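Local coordinates for protein UDP-glucose 4-epimerase (Brucella ovis, PDB 4WOK) that probably interconverts UDP-glucose and UDP-galactose by inverting the sugar at C4, with NAD bound in a Rossmann-type domain, at residues A66-T71 with Q108-A113; E216-D221 with A287-R292; D226-R231 with S268-V273; V236-R241 with H313-D318; L257-G262 with E308-H313. The protein carries 2 engineered substitutions. One frame throughout, in Å; residues are numbered along the deposited sequence. Where two conformers were deposited one is given.

Contact 1: A66-T71 with Q108-A113; sequences ARLVET and QSLLDA
Val-69 and Ala-113 come to 5.1 Å between their CA atoms where two helices of the Rossmann-type NAD-binding domain lie side by side. The segment axes pass 9.3 Å apart and run in broadly the same direction, with a signed crossing angle of -38°. No hydrogen bond joins the two segments, and the contact is a small, buried apolar one. Leu-68 is its centre: with CG anti to the backbone N (chi1 -168°), the leucine turns its CD2 branch toward the other helix, with CG beside Ala-113. CD2 crosses the gap and settles on the backbone of the other helix, 3.7 Å from Leu-110 CA. The same methyl lies 3.8 Å from CD1 of Leu-110 in one of the two conformers modelled for that residue, and there the two leucines cross at a slant. Ala-113, carrying only a methyl, lets the helices draw close at its end of the segment. Its CB lies 3.9 Å from Leu-68 CG, so that it fills the space beside the leucine branch point. Leu-68 also packs on Tyr-41 of strand 37-42, and Leu-110 on Val-80 and His-82 of strand 79-82, which places both helices against the parallel sheet. Ser-109 turns its hydroxyl to Ile-62 O just ahead of helix 65-75. At the more exposed border of the contact, CG2 of Val-69 covers the alanine methyl, 3.8 Å from Ala-113 CB.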
# COMPACT_ATOMS: atom_id res chain seq x y z
N ALA A 66 -18.04 -17.78 4.94
CA ALA A 66 -17.86 -19.24 5.06
C ALA A 66 -16.58 -19.68 4.37
O ALA A 66 -15.80 -20.47 4.90
CB ALA A 66 -19.06 -19.99 4.47
N ARG A 67 -16.34 -19.17 3.17
CA ARG A 67 -15.17 -19.58 2.43
C ARG A 67 -13.89 -19.10 3.10
O ARG A 67 -12.88 -19.80 3.09
CB ARG A 67 -15.22 -19.04 1.00
CG ARG A 67 -14.13 -19.60 0.08
CD ARG A 67 -14.51 -19.30 -1.35
NE ARG A 67 -13.53 -19.82 -2.30
CZ ARG A 67 -13.49 -21.08 -2.70
NH1 ARG A 67 -14.37 -21.97 -2.24
NH2 ARG A 67 -12.56 -21.46 -3.57
N LEU A 68 -13.93 -17.91 3.68
CA LEU A 68 -12.76 -17.38 4.38
C LEU A 68 -12.47 -18.19 5.65
O LEU A 68 -11.31 -18.54 5.93
CB LEU A 68 -12.99 -15.91 4.70
CG LEU A 68 -11.82 -15.06 5.18
CD1 LEU A 68 -10.59 -15.19 4.26
CD2 LEU A 68 -12.30 -13.62 5.25
N VAL A 69 -13.51 -18.50 6.41
CA VAL A 69 -13.34 -19.36 7.59
C VAL A 69 -12.80 -20.74 7.21
O VAL A 69 -11.89 -21.27 7.86
CB VAL A 69 -14.68 -19.50 8.35
CG1 VAL A 69 -14.62 -20.62 9.37
CG2 VAL A 69 -15.04 -18.18 9.03
N GLU A 70 -13.36 -21.31 6.16
CA GLU A 70 -12.93 -22.62 5.67
C GLU A 70 -11.43 -22.59 5.38
O GLU A 70 -10.69 -23.51 5.72
CB GLU A 70 -13.70 -22.98 4.40
CG GLU A 70 -13.39 -24.35 3.81
CD GLU A 70 -14.17 -24.55 2.51
OE1 GLU A 70 -15.39 -24.82 2.57
OE2 GLU A 70 -13.56 -24.41 1.42
N THR A 71 -11.01 -21.50 4.75
CA THR A 71 -9.62 -21.34 4.37
C THR A 71 -8.72 -21.23 5.59
O THR A 71 -7.67 -21.87 5.66
CB THR A 71 -9.43 -20.09 3.50
OG1 THR A 71 -10.20 -20.26 2.31
CG2 THR A 71 -7.96 -19.92 3.12
N GLN A 108 -14.63 -6.25 8.29
CA GLN A 108 -15.32 -6.86 9.43
C GLN A 108 -15.48 -8.36 9.20
O GLN A 108 -15.31 -9.16 10.12
CB GLN A 108 -16.70 -6.25 9.69
CG GLN A 108 -17.32 -6.97 10.93
CD GLN A 108 -18.68 -6.43 11.33
OE1 GLN A 108 -19.24 -5.55 10.69
NE2 GLN A 108 -19.22 -6.98 12.42
N SER A 109 -15.78 -8.73 7.97
CA SER A 109 -15.92 -10.14 7.64
C SER A 109 -14.58 -10.86 7.91
O SER A 109 -14.55 -11.95 8.47
CB SER A 109 -16.35 -10.29 6.18
OG SER A 109 -16.55 -11.65 5.84
N LEU A 110 -13.47 -10.25 7.51
CA LEU A 110 -12.17 -10.86 7.75
C LEU A 110 -11.87 -10.98 9.24
O LEU A 110 -11.37 -12.01 9.70
CB LEU A 110 -11.06 -10.05 7.06
CG LEU A 110 -9.64 -10.52 7.39
CD1 LEU A 110 -9.31 -11.86 6.75
CD2 LEU A 110 -8.63 -9.46 6.97
N LEU A 111 -12.19 -9.93 10.00
CA LEU A 111 -11.89 -9.98 11.43
C LEU A 111 -12.79 -10.98 12.14
O LEU A 111 -12.37 -11.64 13.08
CB LEU A 111 -12.02 -8.59 12.06
CG LEU A 111 -11.03 -7.54 11.52
CD1 LEU A 111 -11.21 -6.28 12.33
CD2 LEU A 111 -9.56 -8.02 11.63
N ASP A 112 -14.04 -11.10 11.68
CA ASP A 112 -14.89 -12.15 12.27
C ASP A 112 -14.32 -13.54 11.97
O ASP A 112 -14.28 -14.39 12.84
CB ASP A 112 -16.33 -12.04 11.76
CG ASP A 112 -17.10 -10.89 12.40
OD1 ASP A 112 -16.73 -10.46 13.50
OD2 ASP A 112 -18.09 -10.41 11.81
N ALA A 113 -13.88 -13.77 10.73
CA ALA A 113 -13.29 -15.05 10.36
C ALA A 113 -12.08 -15.36 11.25
O ALA A 113 -11.89 -16.50 11.69
CB ALA A 113 -12.88 -15.04 8.91

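Contact 2: E216-D221 with A287-R292; sequences EVYGDD and AMRARR
Val-217 O accepts the backbone N-H of Arg-289 at 2.8 Å and almost straight (176°). Together with the bond of 2.9 Å from Val-217 N to Ala-287 O, this pairs the two strands in parallel register. Beyond Tyr-218 the pairing fades into a weak bond from Gly-219 N to Arg-289 O. Gly-219 has a positive phi and lies against Arg-291, whose CB is 3.6 Å from Gly-219 CA, a place with no room for a side chain. On the face carrying Glu-216 and Tyr-218, two arginines, Arg-289 and Arg-292, flank the tyrosine. Arg-292, extended from CG to NE, reaches over one ring face in a cation-pi contact, its CZ 4.1 Å from the Tyr-218 centroid and 5° off the normal. Arg-289 runs alongside the ring, and in one of its two modelled conformers NE forms a salt bridge with Glu-216 OE2. Farther out, Arg-291 holds Asp-221 side-on, NE to OD1 at 3.0 Å and NH2 to OD2 at 2.9 Å; both oxygens are met from above the carboxylate plane, the two flat groups being turned 41° apart. A water bridges Tyr-218 O and Arg-292 N. On the other face, Met-288 SD rests 3.6 Å from Val-217 CG1. These two residues continue onto Arg-270 and Ile-269 of helix 269-280, which thus backs the two-stranded parallel sheet of 215-218 and 286-289.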
# COMPACT_ATOMS: atom_id res chain seq x y z
N GLU A 216 -1.20 15.19 -17.13
CA GLU A 216 -1.69 16.44 -16.58
C GLU A 216 -1.16 16.60 -15.16
O GLU A 216 -1.32 15.71 -14.33
CB GLU A 216 -3.23 16.48 -16.61
CG GLU A 216 -3.79 16.89 -17.96
CD GLU A 216 -5.31 16.99 -17.97
OE1 GLU A 216 -5.96 16.26 -17.18
OE2 GLU A 216 -5.85 17.79 -18.76
N VAL A 217 -0.52 17.73 -14.91
CA VAL A 217 0.05 18.03 -13.60
C VAL A 217 -0.59 19.30 -13.08
O VAL A 217 -0.55 20.33 -13.74
CB VAL A 217 1.58 18.20 -13.65
CG1 VAL A 217 2.11 18.78 -12.35
CG2 VAL A 217 2.25 16.87 -13.98
N TYR A 218 -1.19 19.23 -11.89
CA TYR A 218 -1.97 20.35 -11.39
C TYR A 218 -1.17 21.26 -10.45
O TYR A 218 -1.14 21.06 -9.24
CB TYR A 218 -3.24 19.83 -10.70
CG TYR A 218 -4.24 19.31 -11.71
CD1 TYR A 218 -5.12 20.19 -12.34
CD2 TYR A 218 -4.29 17.97 -12.06
CE1 TYR A 218 -6.03 19.74 -13.29
CE2 TYR A 218 -5.20 17.51 -13.01
CZ TYR A 218 -6.07 18.41 -13.62
OH TYR A 218 -6.98 17.99 -14.56
N GLY A 219 -0.50 22.25 -11.04
CA GLY A 219 0.17 23.28 -10.27
C GLY A 219 1.69 23.27 -10.35
O GLY A 219 2.33 22.24 -10.10
N ASP A 220 2.26 24.42 -10.68
CA ASP A 220 3.71 24.59 -10.66
C ASP A 220 4.08 25.78 -9.78
O ASP A 220 5.24 26.21 -9.77
CB ASP A 220 4.26 24.80 -12.09
CG ASP A 220 3.60 25.96 -12.83
OD1 ASP A 220 2.74 26.66 -12.25
OD2 ASP A 220 3.97 26.19 -14.00
N ASP A 221 3.11 26.28 -9.02
CA ASP A 221 3.33 27.43 -8.16
C ASP A 221 3.06 27.12 -6.68
O ASP A 221 2.70 28.01 -5.91
CB ASP A 221 2.48 28.63 -8.61
CG ASP A 221 0.98 28.39 -8.45
OD1 ASP A 221 0.52 27.25 -8.68
OD2 ASP A 221 0.26 29.35 -8.10
N ALA A 287 1.51 18.22 -19.17
CA ALA A 287 0.60 19.32 -19.43
C ALA A 287 0.33 20.00 -18.10
O ALA A 287 -0.42 19.48 -17.27
CB ALA A 287 -0.68 18.83 -20.07
N MET A 288 0.95 21.14 -17.89
CA MET A 288 0.82 21.86 -16.64
C MET A 288 -0.50 22.61 -16.58
O MET A 288 -0.80 23.44 -17.44
CB MET A 288 2.00 22.83 -16.46
CG MET A 288 2.18 23.33 -15.04
SD MET A 288 2.51 21.99 -13.88
CE MET A 288 4.21 21.57 -14.30
N ARG A 289 -1.30 22.29 -15.57
CA ARG A 289 -2.61 22.90 -15.33
C ARG A 289 -2.59 23.73 -14.05
O ARG A 289 -1.68 23.59 -13.23
CB ARG A 289 -3.70 21.84 -15.23
CG ARG A 289 -3.76 20.89 -16.41
CD ARG A 289 -4.68 21.43 -17.50
NE ARG A 289 -5.93 20.68 -17.57
CZ ARG A 289 -7.08 21.09 -17.04
NH1 ARG A 289 -8.17 20.33 -17.16
NH2 ARG A 289 -7.15 22.25 -16.40
N ALA A 290 -3.61 24.56 -13.87
CA ALA A 290 -3.73 25.39 -12.68
C ALA A 290 -3.80 24.55 -11.41
O ALA A 290 -4.47 23.52 -11.36
CB ALA A 290 -4.96 26.28 -12.79
N ARG A 291 -3.08 25.00 -10.39
CA ARG A 291 -3.14 24.37 -9.08
C ARG A 291 -4.56 24.46 -8.53
O ARG A 291 -5.22 25.49 -8.67
CB ARG A 291 -2.14 25.02 -8.13
CG ARG A 291 -2.18 24.49 -6.71
CD ARG A 291 -1.02 25.05 -5.90
NE ARG A 291 -0.86 26.49 -6.12
CZ ARG A 291 -1.53 27.42 -5.45
NH1 ARG A 291 -2.40 27.06 -4.52
NH2 ARG A 291 -1.33 28.71 -5.71
N ARG A 292 -5.03 23.38 -7.93
CA ARG A 292 -6.32 23.37 -7.25
C ARG A 292 -6.19 24.00 -5.87
O ARG A 292 -5.32 23.60 -5.09
CB ARG A 292 -6.88 21.95 -7.15
CG ARG A 292 -7.09 21.29 -8.50
CD ARG A 292 -7.51 19.83 -8.37
NE ARG A 292 -7.79 19.25 -9.68
CZ ARG A 292 -8.05 17.96 -9.88
NH1 ARG A 292 -8.06 17.11 -8.87
NH2 ARG A 292 -8.30 17.52 -11.11
O HOH W 1 -3.59 21.03 -7.27

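Contact 3: D226-R231 with S268-V273; sequences DGTCIR and SIREIV
A capping box at the start of helix 269-280 and an Asx turn in the loop before strand 230-235 meet through Ser-268 and Asp-226. The Ser-268 hydroxyl gives a short bond of 2.5 Å to Asp-226 OD2, on the syn lone pair, while OG also accepts the N-H of Glu-271. Glu-271 completes the box by taking Ser-268 N on OE2, so Ser-268 is tied to Glu-271 through both its hydroxyl and its backbone N-H. The other Asp-226 oxygen, OD1, serves its own loop: it accepts Thr-228 N, which defines the Asx turn, and the Thr-228 hydroxyl at 2.8 Å. Thr-228 OG1 sits between its own N and carbonyl carbon (chi1 72°), and from there it passes the network on, accepting Arg-270 N at 3.1 Å with an angle of 165°. Loop oxygens thereby satisfy N-H groups in the first turn of the helix, and the negative carboxylate beside that helix end should be electrostatically welcome. Cys-229 O adds a backbone bond from Ile-269 N at 3.2 Å. Ile-230 and Ser-268 form an antiparallel non-hydrogen-bonded pair within the small mixed sheet, where Ile-230 CG1 touches Ser-268 CB at 3.9 Å.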
# COMPACT_ATOMS: atom_id res chain seq x y z
N ASP A 226 10.75 23.56 -6.17
CA ASP A 226 10.63 23.69 -7.63
C ASP A 226 9.23 24.10 -8.07
O ASP A 226 8.95 24.19 -9.26
CB ASP A 226 11.04 22.40 -8.34
CG ASP A 226 10.24 21.18 -7.89
OD1 ASP A 226 9.05 21.31 -7.56
OD2 ASP A 226 10.83 20.08 -7.89
N GLY A 227 8.36 24.34 -7.10
CA GLY A 227 7.03 24.83 -7.40
C GLY A 227 5.99 23.74 -7.59
O GLY A 227 4.79 24.03 -7.57
N THR A 228 6.43 22.50 -7.80
CA THR A 228 5.49 21.40 -7.96
C THR A 228 5.30 20.69 -6.62
O THR A 228 6.15 20.78 -5.74
CB THR A 228 5.94 20.37 -9.04
OG1 THR A 228 7.05 19.60 -8.58
CG2 THR A 228 6.31 21.08 -10.34
N CYS A 229 4.18 19.99 -6.46
CA CYS A 229 3.85 19.49 -5.12
C CYS A 229 4.68 18.27 -4.74
O CYS A 229 5.15 17.51 -5.59
CB CYS A 229 2.37 19.17 -5.00
SG CYS A 229 1.93 17.50 -5.42
N ILE A 230 4.86 18.12 -3.44
CA ILE A 230 5.73 17.11 -2.87
C ILE A 230 4.88 16.03 -2.19
O ILE A 230 3.96 16.35 -1.43
CB ILE A 230 6.71 17.73 -1.86
CG1 ILE A 230 7.67 18.69 -2.58
CG2 ILE A 230 7.48 16.65 -1.12
CD1 ILE A 230 8.62 19.41 -1.64
N ARG A 231 5.16 14.78 -2.50
CA ARG A 231 4.40 13.66 -1.90
C ARG A 231 5.38 12.57 -1.47
O ARG A 231 6.59 12.71 -1.65
CB ARG A 231 3.36 13.13 -2.88
CG ARG A 231 2.30 14.16 -3.30
CD ARG A 231 1.31 14.40 -2.17
NE ARG A 231 0.23 15.33 -2.52
CZ ARG A 231 0.25 16.63 -2.24
NH1 ARG A 231 1.30 17.16 -1.61
NH2 ARG A 231 -0.77 17.41 -2.58
N SER A 268 9.08 15.69 -5.23
CA SER A 268 8.21 16.51 -6.05
C SER A 268 7.93 15.85 -7.40
O SER A 268 8.66 14.96 -7.84
CB SER A 268 8.83 17.90 -6.27
OG SER A 268 9.77 17.86 -7.32
N ILE A 269 6.86 16.30 -8.05
CA ILE A 269 6.51 15.82 -9.39
C ILE A 269 7.65 16.06 -10.38
O ILE A 269 7.98 15.19 -11.19
CB ILE A 269 5.24 16.53 -9.93
CG1 ILE A 269 4.05 16.36 -8.98
CG2 ILE A 269 4.91 16.06 -11.33
CD1 ILE A 269 3.44 14.98 -9.00
N ARG A 270 8.24 17.25 -10.30
CA ARG A 270 9.33 17.62 -11.18
C ARG A 270 10.49 16.64 -11.04
O ARG A 270 11.02 16.16 -12.04
CB ARG A 270 9.80 19.05 -10.90
CG ARG A 270 10.94 19.53 -11.80
CD ARG A 270 10.50 19.65 -13.26
NE ARG A 270 9.51 20.71 -13.44
CZ ARG A 270 8.59 20.71 -14.41
NH1 ARG A 270 8.54 19.71 -15.29
NH2 ARG A 270 7.72 21.71 -14.50
N GLU A 271 10.86 16.31 -9.80
CA GLU A 271 11.95 15.37 -9.55
C GLU A 271 11.68 14.05 -10.25
O GLU A 271 12.57 13.46 -10.87
CB GLU A 271 12.14 15.12 -8.06
CG GLU A 271 12.56 16.31 -7.22
CD GLU A 271 12.67 15.94 -5.75
OE1 GLU A 271 13.57 15.16 -5.39
OE2 GLU A 271 11.83 16.40 -4.94
N ILE A 272 10.44 13.58 -10.13
CA ILE A 272 10.05 12.31 -10.73
C ILE A 272 10.16 12.37 -12.25
O ILE A 272 10.77 11.50 -12.87
CB ILE A 272 8.61 11.93 -10.31
CG1 ILE A 272 8.62 11.45 -8.86
CG2 ILE A 272 8.05 10.86 -11.23
CD1 ILE A 272 7.26 11.42 -8.23
N VAL A 273 9.58 13.39 -12.84
CA VAL A 273 9.64 13.57 -14.28
C VAL A 273 11.09 13.68 -14.75
O VAL A 273 11.49 13.03 -15.72
CB VAL A 273 8.83 14.81 -14.70
CG1 VAL A 273 9.26 15.31 -16.06
CG2 VAL A 273 7.35 14.49 -14.66

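Contact 4: V236-R241 with H313-D318; sequences VTDLAR and HTVYSD
Asp-238 holds the loop 313-318 with both carboxylate oxygens. Its CG is anti to the carbonyl carbon (chi1 -84°), which swings the group off helix 236-251 and into the bend of the loop. There OD1 takes the N-H of Val-315 on its syn side at 2.9 Å, almost straight (172°). OD2 receives Tyr-316 N on the syn side, also at 2.9 Å, and the Ser-317 hydroxyl on the anti lone pair at 2.6 Å. Arg-241, one turn on, bends at chi3 (47°) so that its guanidinium comes back beside the aspartate. NH1 bridges Asp-238 OD1, at 2.8 Å, and His-313 O, at 2.9 Å, both near the guanidinium plane. Val-315 CG2 lies over one face of that group, 3.9 Å from NH1. With four donors around it, the buried carboxylate is well compensated and probably stays ionised. Tyr-316 stands nearly perpendicular to the guanidinium, its ring beside Thr-237 CG2. Ser-317 OG also accepts a hydrogen bond from His-235 N. The result is a carboxylate gathering successive loop N-H groups, here fixing the chain between helices 304-310 and 319-326 to a helix that packs on helix 22-33 of the NAD-binding Rossmann-type fold.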
# COMPACT_ATOMS: atom_id res chain seq x y z
N VAL A 236 7.84 -0.76 -3.10
CA VAL A 236 6.96 -1.87 -2.74
C VAL A 236 7.71 -3.02 -2.04
O VAL A 236 7.15 -3.73 -1.20
CB VAL A 236 6.24 -2.40 -3.99
CG1 VAL A 236 7.24 -2.88 -5.04
CG2 VAL A 236 5.24 -3.50 -3.63
N THR A 237 8.99 -3.20 -2.37
CA THR A 237 9.77 -4.23 -1.69
C THR A 237 10.00 -3.86 -0.24
O THR A 237 9.98 -4.73 0.65
CB THR A 237 11.11 -4.48 -2.39
OG1 THR A 237 10.86 -4.88 -3.75
CG2 THR A 237 11.89 -5.59 -1.69
N ASP A 238 10.22 -2.57 0.02
CA ASP A 238 10.30 -2.07 1.39
C ASP A 238 8.98 -2.31 2.12
O ASP A 238 8.96 -2.64 3.30
CB ASP A 238 10.66 -0.58 1.41
CG ASP A 238 12.17 -0.34 1.30
OD1 ASP A 238 12.94 -1.15 1.86
OD2 ASP A 238 12.57 0.66 0.65
N LEU A 239 7.86 -2.12 1.42
CA LEU A 239 6.55 -2.40 2.03
C LEU A 239 6.43 -3.87 2.37
O LEU A 239 5.97 -4.22 3.45
CB LEU A 239 5.41 -1.96 1.10
CG LEU A 239 5.22 -0.45 0.98
CD1 LEU A 239 4.24 -0.12 -0.13
CD2 LEU A 239 4.78 0.16 2.30
N ALA A 240 6.84 -4.74 1.45
CA ALA A 240 6.86 -6.17 1.72
C ALA A 240 7.67 -6.47 2.98
O ALA A 240 7.20 -7.15 3.89
CB ALA A 240 7.43 -6.94 0.53
N ARG A 241 8.88 -5.92 3.04
CA ARG A 241 9.74 -6.12 4.20
C ARG A 241 9.04 -5.74 5.52
O ARG A 241 9.07 -6.50 6.48
CB ARG A 241 11.04 -5.31 4.04
CG ARG A 241 11.91 -5.75 2.86
CD ARG A 241 13.22 -4.92 2.77
NE ARG A 241 13.87 -4.80 4.07
CZ ARG A 241 14.01 -3.66 4.74
NH1 ARG A 241 13.59 -2.52 4.21
NH2 ARG A 241 14.60 -3.65 5.93
N HIS A 313 13.86 0.16 8.48
CA HIS A 313 14.34 1.26 7.65
C HIS A 313 14.14 0.89 6.19
O HIS A 313 14.33 -0.28 5.83
CB HIS A 313 15.82 1.58 7.90
CG HIS A 313 16.17 1.68 9.35
ND1 HIS A 313 16.48 0.57 10.12
CD2 HIS A 313 16.24 2.75 10.18
CE1 HIS A 313 16.73 0.96 11.36
NE2 HIS A 313 16.59 2.27 11.42
N THR A 314 13.78 1.85 5.35
CA THR A 314 13.74 1.59 3.91
C THR A 314 15.15 1.40 3.39
O THR A 314 16.07 2.09 3.82
CB THR A 314 13.06 2.73 3.12
OG1 THR A 314 13.63 3.99 3.49
CG2 THR A 314 11.57 2.76 3.41
N VAL A 315 15.33 0.46 2.47
CA VAL A 315 16.64 0.29 1.84
C VAL A 315 16.53 0.31 0.32
O VAL A 315 17.55 0.28 -0.36
CB VAL A 315 17.34 -1.01 2.28
CG1 VAL A 315 17.51 -1.05 3.79
CG2 VAL A 315 16.58 -2.24 1.80
N TYR A 316 15.31 0.38 -0.21
CA TYR A 316 15.12 0.41 -1.66
C TYR A 316 14.36 1.64 -2.14
O TYR A 316 13.97 1.72 -3.30
CB TYR A 316 14.35 -0.84 -2.13
CG TYR A 316 15.02 -2.17 -1.83
CD1 TYR A 316 16.20 -2.54 -2.46
CD2 TYR A 316 14.44 -3.08 -0.96
CE1 TYR A 316 16.80 -3.76 -2.21
CE2 TYR A 316 15.03 -4.30 -0.69
CZ TYR A 316 16.21 -4.64 -1.32
OH TYR A 316 16.80 -5.86 -1.06
N SER A 317 14.13 2.60 -1.25
CA SER A 317 13.19 3.67 -1.57
C SER A 317 13.85 4.98 -1.99
O SER A 317 13.23 6.05 -1.91
CB SER A 317 12.26 3.89 -0.39
OG SER A 317 11.41 2.77 -0.21
N ASP A 318 15.10 4.92 -2.44
CA ASP A 318 15.69 6.07 -3.12
C ASP A 318 15.01 6.22 -4.48
O ASP A 318 14.64 5.23 -5.11
CB ASP A 318 17.20 5.89 -3.26
CG ASP A 318 17.57 4.56 -3.86
OD1 ASP A 318 17.46 3.52 -3.16
OD2 ASP A 318 17.97 4.54 -5.05
O HOH W 2 15.09 -2.71 8.44

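Contact 5: L257-G262 with E308-H313; sequences LAVNLG and EKLGFH
Leu-257 and Leu-310 both set CG anti to the carbonyl carbon (chi1 -69° and -72°), which sends their branches into the gap between strand 257-260 and helix 304-310, where the two leucines lie alongside one another, pointing opposite ways. Leu-257 CD1 reaches Leu-310 CD2 at 3.9 Å. Phe-312 takes the other choice, with CG anti to its backbone N (chi1 172°), and thereby turns its ring from the loop after the helix toward the far end of the strand segment. The side chains of Leu-261 and Phe-312 run crosswise, and the CD2 methyl comes to the CE2 side of the ring, 3.7 Å from Phe-312 CE2. Between these two groups lies a looser touch, Val-259 CG2 to Leu-310 CD1 at 4.3 Å. Lys-309 contributes only the start of its chain, its CB 3.8 Å from Leu-257 CD1, before bending at chi2 and carrying the ammonium off toward Glu-308. No hydrogen bond spans the segments. Gly-311, with positive phi, is the first residue to leave helical angles; from Lys-309 to Phe-312 the chain runs 26° from the direction of the strand segment. Behind the contact, Leu-257 and Leu-310 both reach His-249, Leu-261 reaches Ala-242, and Phe-312 packs on Arg-241, all of helix 236-251. Strand 257-260 is the last of seven in the parallel sheet; the end of helix 304-310 and the loop after it pack on this edge strand, as part of the layer covering the sheet of the Rossmann-type domain.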
# COMPACT_ATOMS: atom_id res chain seq x y z
N LEU A 257 0.32 -2.36 17.32
CA LEU A 257 1.04 -1.20 16.80
C LEU A 257 0.26 -0.53 15.69
O LEU A 257 -0.49 -1.18 14.96
CB LEU A 257 2.41 -1.59 16.26
CG LEU A 257 3.54 -2.05 17.17
CD1 LEU A 257 4.74 -2.44 16.30
CD2 LEU A 257 3.92 -0.96 18.16
N ALA A 258 0.45 0.78 15.56
CA ALA A 258 0.09 1.50 14.34
C ALA A 258 1.24 2.43 14.01
O ALA A 258 1.51 3.38 14.75
CB ALA A 258 -1.22 2.27 14.52
N VAL A 259 1.96 2.14 12.93
CA VAL A 259 3.13 2.93 12.56
C VAL A 259 3.14 3.35 11.08
O VAL A 259 2.57 2.67 10.23
CB VAL A 259 4.44 2.16 12.86
CG1 VAL A 259 4.53 1.80 14.34
CG2 VAL A 259 4.56 0.92 12.00
N ASN A 260 3.78 4.49 10.82
CA ASN A 260 4.03 4.98 9.47
C ASN A 260 5.17 4.25 8.78
O ASN A 260 6.15 3.86 9.42
CB ASN A 260 4.38 6.47 9.51
CG ASN A 260 3.25 7.34 10.00
OD1 ASN A 260 2.08 6.98 9.89
ND2 ASN A 260 3.59 8.52 10.52
N LEU A 261 5.05 4.08 7.47
CA LEU A 261 6.13 3.55 6.64
C LEU A 261 6.54 4.58 5.60
O LEU A 261 5.69 5.15 4.92
CB LEU A 261 5.70 2.25 5.95
CG LEU A 261 5.25 1.10 6.85
CD1 LEU A 261 4.82 -0.08 6.01
CD2 LEU A 261 6.35 0.71 7.82
N GLY A 262 7.84 4.81 5.47
CA GLY A 262 8.36 5.74 4.49
C GLY A 262 9.83 6.07 4.71
O GLY A 262 10.48 5.52 5.59
N GLU A 308 11.84 2.43 15.61
CA GLU A 308 11.91 2.04 17.00
C GLU A 308 11.23 0.70 17.29
O GLU A 308 11.80 -0.17 17.93
CB GLU A 308 11.30 3.12 17.89
CG GLU A 308 11.20 2.70 19.36
CD GLU A 308 10.57 3.76 20.25
OE1 GLU A 308 10.08 4.78 19.71
OE2 GLU A 308 10.57 3.57 21.48
N LYS A 309 10.00 0.54 16.81
CA LYS A 309 9.18 -0.60 17.21
C LYS A 309 9.38 -1.85 16.35
O LYS A 309 9.20 -2.97 16.82
CB LYS A 309 7.71 -0.21 17.22
CG LYS A 309 7.37 0.94 18.15
CD LYS A 309 7.62 0.57 19.60
CE LYS A 309 7.02 1.61 20.54
NZ LYS A 309 7.63 1.56 21.90
N LEU A 310 9.73 -1.66 15.08
CA LEU A 310 9.92 -2.79 14.17
C LEU A 310 11.37 -2.98 13.74
O LEU A 310 11.70 -3.98 13.11
CB LEU A 310 9.04 -2.61 12.91
CG LEU A 310 7.54 -2.80 13.08
CD1 LEU A 310 6.85 -2.70 11.73
CD2 LEU A 310 7.23 -4.14 13.76
N GLY A 311 12.23 -2.02 14.08
CA GLY A 311 13.58 -2.02 13.56
C GLY A 311 13.59 -1.86 12.05
O GLY A 311 14.46 -2.38 11.36
N PHE A 312 12.61 -1.12 11.53
CA PHE A 312 12.43 -0.98 10.08
C PHE A 312 13.00 0.31 9.49
O PHE A 312 12.66 1.40 9.92
CB PHE A 312 10.95 -1.05 9.72
CG PHE A 312 10.66 -0.73 8.28
CD1 PHE A 312 10.95 -1.64 7.28
CD2 PHE A 312 10.11 0.49 7.92
CE1 PHE A 312 10.69 -1.34 5.94
CE2 PHE A 312 9.85 0.79 6.59
CZ PHE A 312 10.15 -0.12 5.61
N HIS A 313 13.86 0.16 8.48
CA HIS A 313 14.34 1.26 7.65
C HIS A 313 14.14 0.89 6.19
O HIS A 313 14.33 -0.28 5.83
CB HIS A 313 15.82 1.58 7.90
CG HIS A 313 16.17 1.68 9.35
ND1 HIS A 313 16.48 0.57 10.12
CD2 HIS A 313 16.24 2.75 10.18
CE1 HIS A 313 16.73 0.96 11.36
NE2 HIS A 313 16.59 2.27 11.42

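From the N terminus, contact 1 closes first, bringing two helices of the nucleotide-binding domain together before any other contact opens. The chain then enters the region of the small sheets: contact 2 opens at 216-221 and is completed at 287-292, with contact 3 nested inside its loop and touching it through helix 269-280. Contact 4 opens at 236-241 and closes last, at 313-318; contact 5 nests within it and shares His-313. Contacts 4 and 5 each cross contacts 2 and 3, so the chain passes back and forth between the NAD domain and the smaller lobe. Contact 1 lies on the far side of the chain's centre from contacts 2 and 3, about 45 Å from contact 2 between centres.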